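Local coordinates for protein sugar-phosphate aldolase (PDB 1PVT) that belongs to the class II aldolase and adducin family and has an alpha/beta fold with a mixed sheet flanked by helices, at residues Y15-I19 and K20-E24; E218-L221 and R222-L226. One frame throughout, in Å; residues are numbered along the deposited sequence.

Interaction 1: residues Y15-I19 and K20-E24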
# COMPACT_ATOMS: atom_id res chain seq x y z
N TYR A 15 -6.56 6.13 10.56
CA TYR A 15 -7.69 6.04 11.47
C TYR A 15 -8.78 5.14 10.92
O TYR A 15 -9.17 4.17 11.55
CB TYR A 15 -8.30 7.40 11.73
CG TYR A 15 -9.53 7.31 12.58
CD1 TYR A 15 -9.43 6.99 13.93
CD2 TYR A 15 -10.80 7.49 12.03
CE1 TYR A 15 -10.56 6.83 14.72
CE2 TYR A 15 -11.95 7.33 12.81
CZ TYR A 15 -11.82 7.00 14.16
OH TYR A 15 -12.94 6.81 14.95
N TRP A 16 -9.28 5.48 9.74
CA TRP A 16 -10.33 4.68 9.15
C TRP A 16 -9.96 3.23 8.97
O TRP A 16 -10.80 2.34 9.09
CB TRP A 16 -10.75 5.30 7.83
CG TRP A 16 -11.64 6.43 8.11
CD1 TRP A 16 -11.30 7.75 8.21
CD2 TRP A 16 -13.00 6.33 8.52
NE1 TRP A 16 -12.38 8.48 8.67
CE2 TRP A 16 -13.43 7.63 8.87
CE3 TRP A 16 -13.90 5.25 8.63
CZ2 TRP A 16 -14.73 7.89 9.33
CZ3 TRP A 16 -15.19 5.51 9.08
CH2 TRP A 16 -15.59 6.82 9.43
N LEU A 17 -8.69 3.00 8.70
CA LEU A 17 -8.15 1.66 8.53
C LEU A 17 -8.33 0.86 9.83
O LEU A 17 -8.78 -0.29 9.82
CB LEU A 17 -6.66 1.79 8.19
CG LEU A 17 -6.00 1.14 6.97
CD1 LEU A 17 -7.01 0.92 5.87
CD2 LEU A 17 -4.87 2.03 6.48
N ALA A 18 -7.98 1.49 10.96
CA ALA A 18 -8.08 0.87 12.27
C ALA A 18 -9.52 0.71 12.75
O ALA A 18 -9.92 -0.35 13.22
CB ALA A 18 -7.29 1.68 13.29
N ILE A 19 -10.30 1.78 12.63
CA ILE A 19 -11.68 1.76 13.08
C ILE A 19 -12.53 0.75 12.33
O ILE A 19 -13.44 0.19 12.90
CB ILE A 19 -12.34 3.15 12.92
CG1 ILE A 19 -13.46 3.30 13.93
CG2 ILE A 19 -12.89 3.32 11.52
CD1 ILE A 19 -13.00 3.54 15.33
N LYS A 20 -12.24 0.53 11.05
CA LYS A 20 -13.03 -0.43 10.29
C LYS A 20 -12.39 -1.79 10.32
O LYS A 20 -12.81 -2.71 9.61
CB LYS A 20 -13.25 0.06 8.87
CG LYS A 20 -14.06 1.33 8.85
CD LYS A 20 -14.44 1.77 7.46
CE LYS A 20 -15.41 0.80 6.81
NZ LYS A 20 -15.81 1.25 5.46
N GLY A 21 -11.37 -1.93 11.15
CA GLY A 21 -10.70 -3.21 11.29
C GLY A 21 -9.90 -3.68 10.10
O GLY A 21 -9.35 -4.79 10.10
N LEU A 22 -9.82 -2.84 9.08
CA LEU A 22 -9.06 -3.19 7.89
C LEU A 22 -7.59 -3.47 8.23
O LEU A 22 -6.92 -4.24 7.54
CB LEU A 22 -9.18 -2.05 6.89
CG LEU A 22 -10.61 -1.96 6.34
CD1 LEU A 22 -10.83 -0.66 5.55
CD2 LEU A 22 -10.84 -3.17 5.48
N SER A 23 -7.08 -2.88 9.31
CA SER A 23 -5.70 -3.11 9.69
C SER A 23 -5.59 -3.41 11.20
O SER A 23 -6.23 -2.75 12.02
CB SER A 23 -4.86 -1.89 9.33
OG SER A 23 -3.49 -2.23 9.36
N GLU A 24 -4.78 -4.41 11.56
CA GLU A 24 -4.61 -4.79 12.96
C GLU A 24 -3.16 -4.92 13.40
O GLU A 24 -2.28 -5.21 12.60
CB GLU A 24 -5.32 -6.11 13.23
CG GLU A 24 -6.81 -5.97 13.51
CD GLU A 24 -7.45 -7.28 13.91
OE1 GLU A 24 -8.60 -7.27 14.41
OE2 GLU A 24 -6.80 -8.34 13.73
O HOH W 1 -8.17 -2.53 13.58

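Interaction 2: residues E218-L221 and R222-L226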
# COMPACT_ATOMS: atom_id res chain seq x y z
N GLU A 218 -16.26 -9.45 0.80
CA GLU A 218 -17.25 -9.74 1.81
C GLU A 218 -18.58 -10.20 1.22
O GLU A 218 -19.21 -11.13 1.73
CB GLU A 218 -17.48 -8.52 2.68
CG GLU A 218 -18.30 -8.83 3.90
CD GLU A 218 -18.10 -7.80 4.99
OE1 GLU A 218 -17.34 -6.83 4.75
OE2 GLU A 218 -18.70 -7.97 6.08
N ILE A 219 -19.00 -9.55 0.14
CA ILE A 219 -20.24 -9.92 -0.53
C ILE A 219 -20.10 -11.32 -1.13
O ILE A 219 -21.00 -12.14 -1.02
CB ILE A 219 -20.58 -8.93 -1.66
CG1 ILE A 219 -20.80 -7.54 -1.10
CG2 ILE A 219 -21.84 -9.38 -2.38
CD1 ILE A 219 -21.09 -6.49 -2.16
N LEU A 220 -18.96 -11.58 -1.76
CA LEU A 220 -18.72 -12.89 -2.36
C LEU A 220 -18.87 -13.95 -1.30
O LEU A 220 -19.64 -14.91 -1.45
CB LEU A 220 -17.30 -12.96 -2.93
CG LEU A 220 -16.95 -14.30 -3.57
CD1 LEU A 220 -17.70 -14.43 -4.88
CD2 LEU A 220 -15.46 -14.37 -3.83
N LEU A 221 -18.12 -13.78 -0.22
CA LEU A 221 -18.14 -14.72 0.88
C LEU A 221 -19.50 -14.97 1.48
O LEU A 221 -19.80 -16.09 1.87
CB LEU A 221 -17.16 -14.28 1.95
CG LEU A 221 -15.97 -15.23 2.03
CD1 LEU A 221 -15.30 -15.38 0.67
CD2 LEU A 221 -14.98 -14.69 3.04
N ARG A 222 -20.34 -13.95 1.58
CA ARG A 222 -21.64 -14.20 2.16
C ARG A 222 -22.50 -14.96 1.18
O ARG A 222 -23.30 -15.81 1.57
CB ARG A 222 -22.34 -12.90 2.52
CG ARG A 222 -23.57 -13.11 3.36
CD ARG A 222 -23.18 -13.53 4.76
NE ARG A 222 -24.34 -13.85 5.59
CZ ARG A 222 -24.28 -14.07 6.90
NH1 ARG A 222 -23.11 -14.00 7.52
NH2 ARG A 222 -25.38 -14.36 7.58
N VAL A 223 -22.34 -14.66 -0.10
CA VAL A 223 -23.13 -15.35 -1.10
C VAL A 223 -22.80 -16.82 -1.09
O VAL A 223 -23.68 -17.66 -1.18
CB VAL A 223 -22.88 -14.81 -2.51
CG1 VAL A 223 -23.55 -15.70 -3.53
CG2 VAL A 223 -23.43 -13.40 -2.63
N LEU A 224 -21.52 -17.14 -0.97
CA LEU A 224 -21.09 -18.54 -0.93
C LEU A 224 -21.61 -19.19 0.34
O LEU A 224 -21.84 -20.39 0.37
CB LEU A 224 -19.57 -18.63 -0.96
CG LEU A 224 -18.92 -17.97 -2.17
CD1 LEU A 224 -17.42 -18.10 -2.08
CD2 LEU A 224 -19.42 -18.62 -3.44
N SER A 225 -21.78 -18.38 1.38
CA SER A 225 -22.27 -18.85 2.67
C SER A 225 -23.74 -19.26 2.62
O SER A 225 -24.33 -19.60 3.65
CB SER A 225 -22.08 -17.77 3.72
OG SER A 225 -20.71 -17.48 3.88
N LEU A 226 -24.33 -19.22 1.43
CA LEU A 226 -25.72 -19.60 1.24
C LEU A 226 -25.77 -20.54 0.04
O LEU A 226 -26.85 -20.96 -0.39
CB LEU A 226 -26.58 -18.37 0.99
CG LEU A 226 -26.50 -17.27 2.05
CD1 LEU A 226 -27.46 -16.17 1.70
CD2 LEU A 226 -26.85 -17.84 3.42

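Interaction 1: residues Y15-I19 and K20-E24
Helix 2-19 ends here in a Schellman-like capping turn, with glycine at C'. Lys20 is the first residue to leave helical geometry. Its N still bonds to Trp16 O at 3.0 Å, as in the helix. Gly21 follows with a positive phi of 69°, a backbone shape that favours glycine. Gly21 N bonds to Ala18 O at 3.0 Å, and the donor sits well above the carbonyl plane. Ser23 N reaches back to Leu17 O at 3.1 Å, also from above the plane. A water donates to both Ala18 O and Ser23 O and ties the turn to the helix end.

Leucines pack across the turn. Leu17 CD1 lies 3.8 Å from Leu22 CB, and the two side chains cross at about a right angle. Lys20 CD lies near the plane of the Trp16 ring at its edge, 3.7 Å from Trp16 CE3. The lysine chain bends at chi3 (67°), and NZ forms a salt bridge with Glu211. Ser23 OG is hydrogen-bonded to Ala27 O. Tyr207 of helix 203-224 touches Trp16, Leu17, Lys20 and Leu22. The arrangement is typical of a Schellman-like helix ending, with an apolar contact between C3 (Leu17) and C'' (Leu22).

Interaction 2: residues E218-L221 and R222-L226
Ser225 touches Leu221 through its hydroxyl. Its OG donates to Leu221 O at 2.6 Å, with the donor tilted 27° from the carbonyl plane. The same oxygen receives a weak bond from Ser225 N at 3.1 Å. One carbonyl near the helix end is therefore gripped twice by one residue. The torsion explains this: OG stands opposite the serine's own carbonyl carbon (chi1 -62°), on the side of its backbone N, and so faces back down the helix.

Before the serine the helix is regular. Arg222 N bonds to Glu218 O, Val223 N to Ile219 O and Leu224 N to Leu220 O, each four residues back. The Leu224 bond is the straightest of the three at the acceptor, with a C=O...N angle of 164°. Leu226 N then bonds to Val223 O at 3.1 Å, three residues back, as the chain turns off the helix.

The apolar side chains meet along the helix surface. Leu224 CD1 lies 4.1 Å from Leu220 CG, and its own CG rests 3.2 Å from Leu220 O. Leu221 CD1 approaches Leu224 CD1 more loosely, at 4.4 Å. On another side, Val223 CG2 sits 3.2 Å from Ile219 O and 4.3 Å from Ile219 CG2.

Beyond this first shell, neighbouring residues pack on these groups. Leu220 is buried and packs on Leu143, Ile150 and Leu134. Ile219 also touches Ile150, and Val223 touches Asn229 of the tail that follows. Glu218 and Leu221 lean on Asn130, and Leu221 on Thr133 as well. This last part of helix 203-224 thus lies against helix 129-134 and nearby loops, at the surface and well away from the centre of the chain.

How the interactions relate
Interactions 1 and 2 both describe how a long helix ends. Residues 15-24 close helix 2-19 with a Schellman-like capping turn; residues 218-226 are the last turns of helix 203-224 and the start of the chain leaving it. Their centres are 22 Å apart and their nearest atoms about 7 Å, so they do not touch. Helix 203-224 links them. Tyr207 and Glu211, earlier on it, meet interaction 1, while its last turns form interaction 2. Interaction 1 lies nearer the middle of the chain, its centre 14 Å from the chain centre against 26 Å for interaction 2. Interaction 1 leads into strand 28-34 of the sheet; interaction 2 leads into the C-terminal tail.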